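Local coordinates for repressor protein C2 (Enterobacteria phage P22, PDB 2R1J), which maintains lysogeny by binding the phage operators OR and OL, which blocks transcription of the genes needed for lytic development, at residues C[7-21]-C[32-44]. Sequence-based numbering, arbitrary orientation.
Sequences GERIRARRKKLKIRQ and NVAISQWERSETE. With nucleotides of chain B; nucleotides of chain A.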
loop_
_atom_site.group_PDB
_atom_site.type_symbol
_atom_site.label_atom_id
_atom_site.label_comp_id
_atom_site.label_asym_id
_atom_site.label_seq_id
_atom_site.Cartn_x
_atom_site.Cartn_y
_atom_site.Cartn_z
ATOM N N GLY C 7 -6.508 11.967 -0.221
ATOM C CA GLY C 7 -5.626 13.121 -0.327
ATOM C C GLY C 7 -5.900 14.185 0.724
ATOM O O GLY C 7 -4.978 14.858 1.199
ATOM N N GLU C 8 -7.176 14.328 1.082
ATOM C CA GLU C 8 -7.583 15.311 2.080
ATOM C C GLU C 8 -7.104 14.885 3.458
ATOM O O GLU C 8 -6.687 15.726 4.266
ATOM C CB GLU C 8 -9.112 15.479 2.041
ATOM C CG GLU C 8 -9.578 16.320 0.848
ATOM C CD GLU C 8 -11.088 16.245 0.586
ATOM O OE1 GLU C 8 -11.619 17.179 -0.046
ATOM O OE2 GLU C 8 -11.736 15.254 0.986
ATOM N N ARG C 9 -7.161 13.585 3.735
ATOM C CA ARG C 9 -6.701 13.069 5.013
ATOM C C ARG C 9 -5.186 13.183 5.117
ATOM O O ARG C 9 -4.634 13.377 6.202
ATOM C CB ARG C 9 -7.138 11.618 5.188
ATOM C CG ARG C 9 -8.634 11.490 5.444
ATOM C CD ARG C 9 -9.050 10.057 5.755
ATOM N NE ARG C 9 -9.095 9.214 4.561
ATOM C CZ ARG C 9 -10.105 9.177 3.696
ATOM N NH1 ARG C 9 -11.183 9.944 3.873
ATOM N NH2 ARG C 9 -10.045 8.357 2.646
ATOM N N ILE C 10 -4.513 13.066 3.979
ATOM C CA ILE C 10 -3.066 13.183 3.954
ATOM C C ILE C 10 -2.656 14.617 4.280
ATOM O O ILE C 10 -1.795 14.834 5.147
ATOM C CB ILE C 10 -2.505 12.780 2.557
ATOM C CG1 ILE C 10 -2.665 11.262 2.368
ATOM C CG2 ILE C 10 -1.041 13.131 2.442
ATOM C CD1 ILE C 10 -2.198 10.776 0.985
ATOM N N ARG C 11 -3.274 15.586 3.609
ATOM C CA ARG C 11 -2.918 16.982 3.836
ATOM C C ARG C 11 -3.253 17.390 5.259
ATOM O O ARG C 11 -2.420 17.982 5.931
ATOM C CB ARG C 11 -3.608 17.904 2.820
ATOM C CG ARG C 11 -3.418 19.393 3.089
ATOM C CD ARG C 11 -3.877 20.232 1.914
ATOM N NE ARG C 11 -2.956 20.094 0.785
ATOM C CZ ARG C 11 -3.157 20.607 -0.426
ATOM N NH1 ARG C 11 -4.254 21.308 -0.686
ATOM N NH2 ARG C 11 -2.259 20.404 -1.386
ATOM N N ALA C 12 -4.449 17.058 5.737
ATOM C CA ALA C 12 -4.795 17.452 7.103
ATOM C C ALA C 12 -3.802 16.888 8.111
ATOM O O ALA C 12 -3.391 17.571 9.054
ATOM C CB ALA C 12 -6.198 17.009 7.449
ATOM N N ARG C 13 -3.397 15.641 7.910
ATOM C CA ARG C 13 -2.462 14.997 8.816
ATOM C C ARG C 13 -1.092 15.671 8.767
ATOM O O ARG C 13 -0.420 15.822 9.797
ATOM C CB ARG C 13 -2.362 13.514 8.459
ATOM C CG ARG C 13 -2.091 12.602 9.617
ATOM C CD ARG C 13 -3.188 12.724 10.652
ATOM N NE ARG C 13 -2.989 11.808 11.765
ATOM C CZ ARG C 13 -1.933 11.826 12.574
ATOM N NH1 ARG C 13 -1.838 10.949 13.566
ATOM N NH2 ARG C 13 -0.970 12.721 12.392
ATOM N N ARG C 14 -0.673 16.083 7.572
ATOM C CA ARG C 14 0.607 16.758 7.410
ATOM C C ARG C 14 0.572 18.121 8.129
ATOM O O ARG C 14 1.528 18.480 8.816
ATOM C CB ARG C 14 0.925 16.971 5.931
ATOM C CG ARG C 14 2.249 17.694 5.706
ATOM C CD ARG C 14 2.630 17.758 4.239
ATOM N NE ARG C 14 1.642 18.457 3.415
ATOM C CZ ARG C 14 1.500 19.775 3.364
ATOM N NH1 ARG C 14 2.289 20.559 4.104
ATOM N NH2 ARG C 14 0.576 20.308 2.570
ATOM N N LYS C 15 -0.517 18.868 7.945
ATOM C CA LYS C 15 -0.690 20.178 8.586
ATOM C C LYS C 15 -0.566 20.025 10.106
ATOM O O LYS C 15 0.002 20.880 10.775
ATOM C CB LYS C 15 -2.070 20.757 8.290
ATOM C CG LYS C 15 -2.452 20.853 6.840
ATOM C CD LYS C 15 -1.620 21.865 6.125
ATOM C CE LYS C 15 -2.475 22.634 5.140
ATOM N NZ LYS C 15 -1.787 23.882 4.691
ATOM N N LYS C 16 -1.105 18.939 10.642
ATOM C CA LYS C 16 -1.044 18.677 12.079
ATOM C C LYS C 16 0.404 18.553 12.564
ATOM O O LYS C 16 0.761 19.074 13.630
ATOM C CB LYS C 16 -1.814 17.389 12.393
ATOM C CG LYS C 16 -2.742 17.461 13.584
ATOM C CD LYS C 16 -3.827 18.505 13.387
ATOM C CE LYS C 16 -4.773 18.570 14.587
ATOM N NZ LYS C 16 -5.737 19.715 14.496
ATOM N N LEU C 17 1.240 17.867 11.785
ATOM C CA LEU C 17 2.651 17.679 12.130
ATOM C C LEU C 17 3.486 18.926 11.862
ATOM O O LEU C 17 4.661 18.990 12.237
ATOM C CB LEU C 17 3.237 16.509 11.332
ATOM C CG LEU C 17 2.929 15.077 11.775
ATOM C CD1 LEU C 17 3.722 14.757 13.026
ATOM C CD2 LEU C 17 1.442 14.896 12.015
ATOM N N LYS C 18 2.875 19.912 11.216
ATOM C CA LYS C 18 3.544 21.160 10.869
ATOM C C LYS C 18 4.828 20.957 10.093
ATOM O O LYS C 18 5.909 21.332 10.543
ATOM C CB LYS C 18 3.848 21.992 12.118
ATOM C CG LYS C 18 2.611 22.299 12.921
ATOM C CD LYS C 18 2.963 23.124 14.146
ATOM C CE LYS C 18 1.728 23.270 15.031
ATOM N NZ LYS C 18 2.034 24.217 16.161
ATOM N N ILE C 19 4.716 20.359 8.916
ATOM C CA ILE C 19 5.898 20.163 8.087
ATOM C C ILE C 19 5.526 20.440 6.638
ATOM O O ILE C 19 4.368 20.288 6.252
ATOM C CB ILE C 19 6.458 18.739 8.226
ATOM C CG1 ILE C 19 5.395 17.715 7.843
ATOM C CG2 ILE C 19 6.925 18.504 9.667
ATOM C CD1 ILE C 19 5.905 16.303 7.826
ATOM N N ARG C 20 6.504 20.879 5.853
ATOM C CA ARG C 20 6.271 21.205 4.451
ATOM C C ARG C 20 6.151 19.898 3.648
ATOM O O ARG C 20 6.467 18.822 4.159
ATOM C CB ARG C 20 7.427 22.051 3.903
ATOM C CG ARG C 20 8.818 21.410 4.055
ATOM C CD ARG C 20 9.888 22.216 3.342
ATOM N NE ARG C 20 11.211 21.606 3.487
ATOM C CZ ARG C 20 12.328 22.091 2.946
ATOM N NH1 ARG C 20 12.306 23.203 2.215
ATOM N NH2 ARG C 20 13.474 21.452 3.125
ATOM N N GLN C 21 5.668 19.997 2.412
ATOM C CA GLN C 21 5.524 18.806 1.568
ATOM C C GLN C 21 6.889 18.180 1.325
ATOM O O GLN C 21 7.039 16.947 1.328
ATOM C CB GLN C 21 4.891 19.162 0.219
ATOM C CG GLN C 21 3.432 19.564 0.312
ATOM C CD GLN C 21 2.799 19.829 -1.046
ATOM O OE1 GLN C 21 3.463 20.266 -1.982
ATOM N NE2 GLN C 21 1.497 19.581 -1.149
ATOM N N ASN C 32 8.708 16.143 -3.288
ATOM C CA ASN C 32 7.650 16.974 -2.760
ATOM C C ASN C 32 6.503 16.956 -3.776
ATOM O O ASN C 32 5.335 17.054 -3.412
ATOM C CB ASN C 32 8.171 18.401 -2.583
ATOM C CG ASN C 32 8.575 19.023 -3.877
ATOM O OD1 ASN C 32 9.430 18.490 -4.593
ATOM N ND2 ASN C 32 7.967 20.157 -4.207
ATOM N N VAL C 33 6.825 16.836 -5.062
ATOM C CA VAL C 33 5.771 16.796 -6.071
ATOM C C VAL C 33 4.856 15.557 -5.862
ATOM O O VAL C 33 3.631 15.642 -6.005
ATOM C CB VAL C 33 6.373 16.798 -7.504
ATOM C CG1 VAL C 33 5.243 16.757 -8.544
ATOM C CG2 VAL C 33 7.215 18.057 -7.706
ATOM N N ALA C 34 5.431 14.406 -5.522
ATOM C CA ALA C 34 4.614 13.233 -5.282
ATOM C C ALA C 34 3.645 13.506 -4.127
ATOM O O ALA C 34 2.478 13.128 -4.161
ATOM C CB ALA C 34 5.496 12.036 -4.951
ATOM N N ILE C 35 4.127 14.176 -3.079
ATOM C CA ILE C 35 3.238 14.474 -1.955
ATOM C C ILE C 35 2.088 15.355 -2.458
ATOM O O ILE C 35 0.916 15.126 -2.109
ATOM C CB ILE C 35 3.989 15.218 -0.812
ATOM C CG1 ILE C 35 5.126 14.350 -0.275
ATOM C CG2 ILE C 35 2.992 15.548 0.323
ATOM C CD1 ILE C 35 4.704 12.997 0.244
ATOM N N SER C 36 2.418 16.353 -3.267
ATOM C CA SER C 36 1.421 17.260 -3.839
ATOM C C SER C 36 0.395 16.510 -4.667
ATOM O O SER C 36 -0.804 16.775 -4.599
ATOM C CB SER C 36 2.107 18.336 -4.687
ATOM O OG SER C 36 1.157 19.080 -5.422
ATOM N N GLN C 37 0.867 15.519 -5.425
ATOM C CA GLN C 37 -0.038 14.740 -6.252
ATOM C C GLN C 37 -0.982 13.888 -5.396
ATOM O O GLN C 37 -2.156 13.786 -5.714
ATOM C CB GLN C 37 0.780 13.881 -7.225
ATOM C CG GLN C 37 1.574 14.671 -8.220
ATOM C CD GLN C 37 2.641 13.828 -8.918
ATOM O OE1 GLN C 37 3.119 12.830 -8.367
ATOM N NE2 GLN C 37 3.032 14.245 -10.118
ATOM N N TRP C 38 -0.483 13.279 -4.324
ATOM C CA TRP C 38 -1.333 12.481 -3.458
ATOM C C TRP C 38 -2.366 13.367 -2.764
ATOM O O TRP C 38 -3.539 12.996 -2.657
ATOM C CB TRP C 38 -0.536 11.768 -2.369
ATOM C CG TRP C 38 0.486 10.821 -2.916
ATOM C CD1 TRP C 38 0.523 10.288 -4.184
ATOM C CD2 TRP C 38 1.619 10.317 -2.227
ATOM N NE1 TRP C 38 1.640 9.483 -4.322
ATOM C CE2 TRP C 38 2.330 9.481 -3.135
ATOM C CE3 TRP C 38 2.112 10.486 -0.932
ATOM C CZ2 TRP C 38 3.514 8.825 -2.782
ATOM C CZ3 TRP C 38 3.294 9.838 -0.571
ATOM C CH2 TRP C 38 3.987 9.013 -1.494
ATOM N N GLU C 39 -1.933 14.540 -2.304
ATOM C CA GLU C 39 -2.870 15.411 -1.571
ATOM C C GLU C 39 -4.007 15.927 -2.430
ATOM O O GLU C 39 -5.126 16.093 -1.935
ATOM C CB GLU C 39 -2.130 16.594 -0.913
ATOM C CG GLU C 39 -1.079 16.122 0.053
ATOM C CD GLU C 39 -0.514 17.211 0.958
ATOM O OE1 GLU C 39 -0.551 18.387 0.571
ATOM O OE2 GLU C 39 -0.010 16.846 2.033
ATOM N N ARG C 40 -3.726 16.174 -3.703
ATOM C CA ARG C 40 -4.724 16.680 -4.633
ATOM C C ARG C 40 -5.462 15.550 -5.357
ATOM O O ARG C 40 -6.280 15.786 -6.250
ATOM C CB ARG C 40 -4.069 17.613 -5.644
ATOM C CG ARG C 40 -3.592 18.941 -5.042
ATOM C CD ARG C 40 -2.913 19.808 -6.061
ATOM N NE ARG C 40 -1.639 19.228 -6.450
ATOM C CZ ARG C 40 -1.454 18.495 -7.544
ATOM N NH1 ARG C 40 -2.469 18.272 -8.371
ATOM N NH2 ARG C 40 -0.268 17.955 -7.780
ATOM N N SER C 41 -5.167 14.326 -4.956
ATOM C CA SER C 41 -5.808 13.156 -5.558
ATOM C C SER C 41 -5.491 12.981 -7.058
ATOM O O SER C 41 -6.277 12.371 -7.805
ATOM C CB SER C 41 -7.321 13.223 -5.326
ATOM O OG SER C 41 -7.613 13.008 -3.951
ATOM N N GLU C 42 -4.343 13.499 -7.484
ATOM C CA GLU C 42 -3.871 13.378 -8.883
ATOM C C GLU C 42 -3.413 11.909 -9.088
ATOM O O GLU C 42 -3.492 11.364 -10.197
ATOM C CB GLU C 42 -2.702 14.339 -9.134
ATOM C CG GLU C 42 -2.194 14.383 -10.587
ATOM C CD GLU C 42 -1.049 15.383 -10.815
ATOM O OE1 GLU C 42 -0.184 15.089 -11.666
ATOM O OE2 GLU C 42 -1.009 16.474 -10.174
ATOM N N THR C 43 -2.926 11.301 -8.011
ATOM C CA THR C 43 -2.490 9.900 -7.991
ATOM C C THR C 43 -2.656 9.406 -6.552
ATOM O O THR C 43 -3.017 10.184 -5.661
ATOM C CB THR C 43 -0.994 9.767 -8.331
ATOM O OG1 THR C 43 -0.223 10.543 -7.397
ATOM C CG2 THR C 43 -0.718 10.253 -9.753
ATOM N N GLU C 44 -2.426 8.117 -6.333
ATOM C CA GLU C 44 -2.475 7.511 -4.999
ATOM C C GLU C 44 -1.121 6.835 -4.788
ATOM O O GLU C 44 -0.482 6.372 -5.745
ATOM C CB GLU C 44 -3.574 6.467 -4.890
ATOM C CG GLU C 44 -4.942 7.092 -4.774
ATOM C CD GLU C 44 -6.069 6.095 -4.566
ATOM O OE1 GLU C 44 -5.819 4.899 -4.286
ATOM O OE2 GLU C 44 -7.236 6.525 -4.675
ATOM P P DT B 4 -0.541 22.103 -3.751
ATOM O OP1 DT B 4 -1.955 22.247 -3.337
ATOM O OP2 DT B 4 0.159 20.816 -3.455
ATOM O "O5'" DT B 4 -0.485 22.429 -5.304
ATOM C "C5'" DT B 4 -0.910 23.715 -5.763
ATOM C "C4'" DT B 4 -0.672 23.877 -7.245
ATOM O "O4'" DT B 4 0.738 23.968 -7.529
ATOM C "C3'" DT B 4 -1.225 22.781 -8.156
ATOM O "O3'" DT B 4 -1.820 23.442 -9.271
ATOM C "C2'" DT B 4 0.018 22.011 -8.581
ATOM C "C1'" DT B 4 1.069 23.103 -8.615
ATOM N N1 DT B 4 2.468 22.690 -8.416
ATOM C C2 DT B 4 3.420 23.115 -9.330
ATOM O O2 DT B 4 3.149 23.695 -10.368
ATOM N N3 DT B 4 4.712 22.828 -8.986
ATOM C C4 DT B 4 5.141 22.152 -7.864
ATOM O O4 DT B 4 6.335 22.017 -7.658
ATOM C C5 DT B 4 4.096 21.663 -6.993
ATOM C C7 DT B 4 4.475 20.866 -5.788
ATOM C C6 DT B 4 2.821 21.949 -7.308
ATOM P P DT B 3 4.068 23.442 1.306
ATOM O OP1 DT B 3 2.951 23.257 2.261
ATOM O OP2 DT B 3 5.213 22.512 1.323
ATOM O "O5'" DT B 3 3.455 23.530 -0.160
ATOM C "C5'" DT B 3 2.371 24.412 -0.405
ATOM C "C4'" DT B 3 2.000 24.444 -1.870
ATOM O "O4'" DT B 3 3.085 24.972 -2.672
ATOM C "C3'" DT B 3 1.572 23.126 -2.532
ATOM O "O3'" DT B 3 0.286 23.339 -3.117
ATOM C "C2'" DT B 3 2.627 22.909 -3.610
ATOM C "C1'" DT B 3 3.051 24.326 -3.933
ATOM N N1 DT B 3 4.377 24.480 -4.562
ATOM C C2 DT B 3 4.450 25.037 -5.820
ATOM O O2 DT B 3 3.474 25.377 -6.459
ATOM N N3 DT B 3 5.717 25.179 -6.310
ATOM C C4 DT B 3 6.897 24.827 -5.691
ATOM O O4 DT B 3 7.976 25.031 -6.265
ATOM C C5 DT B 3 6.750 24.233 -4.383
ATOM C C7 DT B 3 7.975 23.798 -3.635
ATOM C C6 DT B 3 5.512 24.089 -3.891
ATOM P P DT A 12 -2.289 5.498 -9.072
ATOM O OP1 DT A 12 -2.588 4.521 -8.007
ATOM O OP2 DT A 12 -2.971 6.805 -9.095
ATOM O "O5'" DT A 12 -0.726 5.724 -9.182
ATOM C "C5'" DT A 12 0.151 4.616 -9.006
ATOM C "C4'" DT A 12 1.588 5.043 -9.145
ATOM O "O4'" DT A 12 1.853 5.467 -10.514
ATOM C "C3'" DT A 12 1.985 6.219 -8.245
ATOM O "O3'" DT A 12 3.052 5.786 -7.396
ATOM C "C2'" DT A 12 2.381 7.316 -9.223
ATOM C "C1'" DT A 12 2.747 6.558 -10.492
ATOM N N1 DT A 12 2.566 7.302 -11.754
ATOM C C2 DT A 12 3.633 7.352 -12.619
ATOM O O2 DT A 12 4.722 6.876 -12.371
ATOM N N3 DT A 12 3.378 7.983 -13.804
ATOM C C4 DT A 12 2.216 8.537 -14.216
ATOM O O4 DT A 12 2.129 8.988 -15.368
ATOM C C5 DT A 12 1.144 8.515 -13.246
ATOM C C7 DT A 12 -0.148 9.189 -13.575
ATOM C C6 DT A 12 1.362 7.895 -12.074
HETATM O O HOH W 1 -6.830 10.655 -2.814
HETATM O O HOH W 2 5.982 21.366 -2.412
#
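E39, near the C-terminal end of recognition helix 32-39, sends its carboxylate among R11, R14 and Q21 in this N-terminal Cro/C1-type DNA-binding domain; the arginines join it to helix 6-17, and Q21 links the two helices of the helix-turn-helix, 21-28 and 32-39. The two arginines approach differently. R14 lies nearly coplanar with the carboxylate, 24° between planes, and grips it side-on: NE meets the syn lone pair of OE2 at 2.7 Å in an almost straight bond, while NH2 takes the syn lone pair of OE1. R11 stands steeply to the same carboxylate, 78° between planes, and brings both NE and NH2 to OE1, NE coming from above the carboxylate plane at 3.0 Å. Q21 NE2 adds a further bond to OE1, 2.9 Å, also from out of plane, so that four N-H groups converge on one oxygen. A bend at chi3 (60°) turns the R14 guanidinium under Q21, whose CG sits 3.6 Å above its centre; R14 NH1 donates in plane to I19 O.

The cluster reaches the operator backbone. R11 NH2 donates to OP1 of DT4 of chain B, and Q21 NE2 shares OP2 of that phosphate with S36 OG. E39 is thus a second-shell residue for R11 and Q21, consistent with its holding them against the phosphate, and probably offsets some of the positive charge. Q21 wedges between N32, I35, S36 and E39.

On the inner side, I10 CG2 rests on E39 CG and I10 CD1 on W38 CB, next to L53 of helix 47-56. At G7 the backbones touch, G7 CA lying 3.1 Å from W38 O, with CA-H...O contacts running both ways between G7 and E39. At S41, the positive-phi residue of the Schellman motif closing helix 32-39, a water bridges G7 N, 2.9 Å away, to S41 OG, 2.7 Å away.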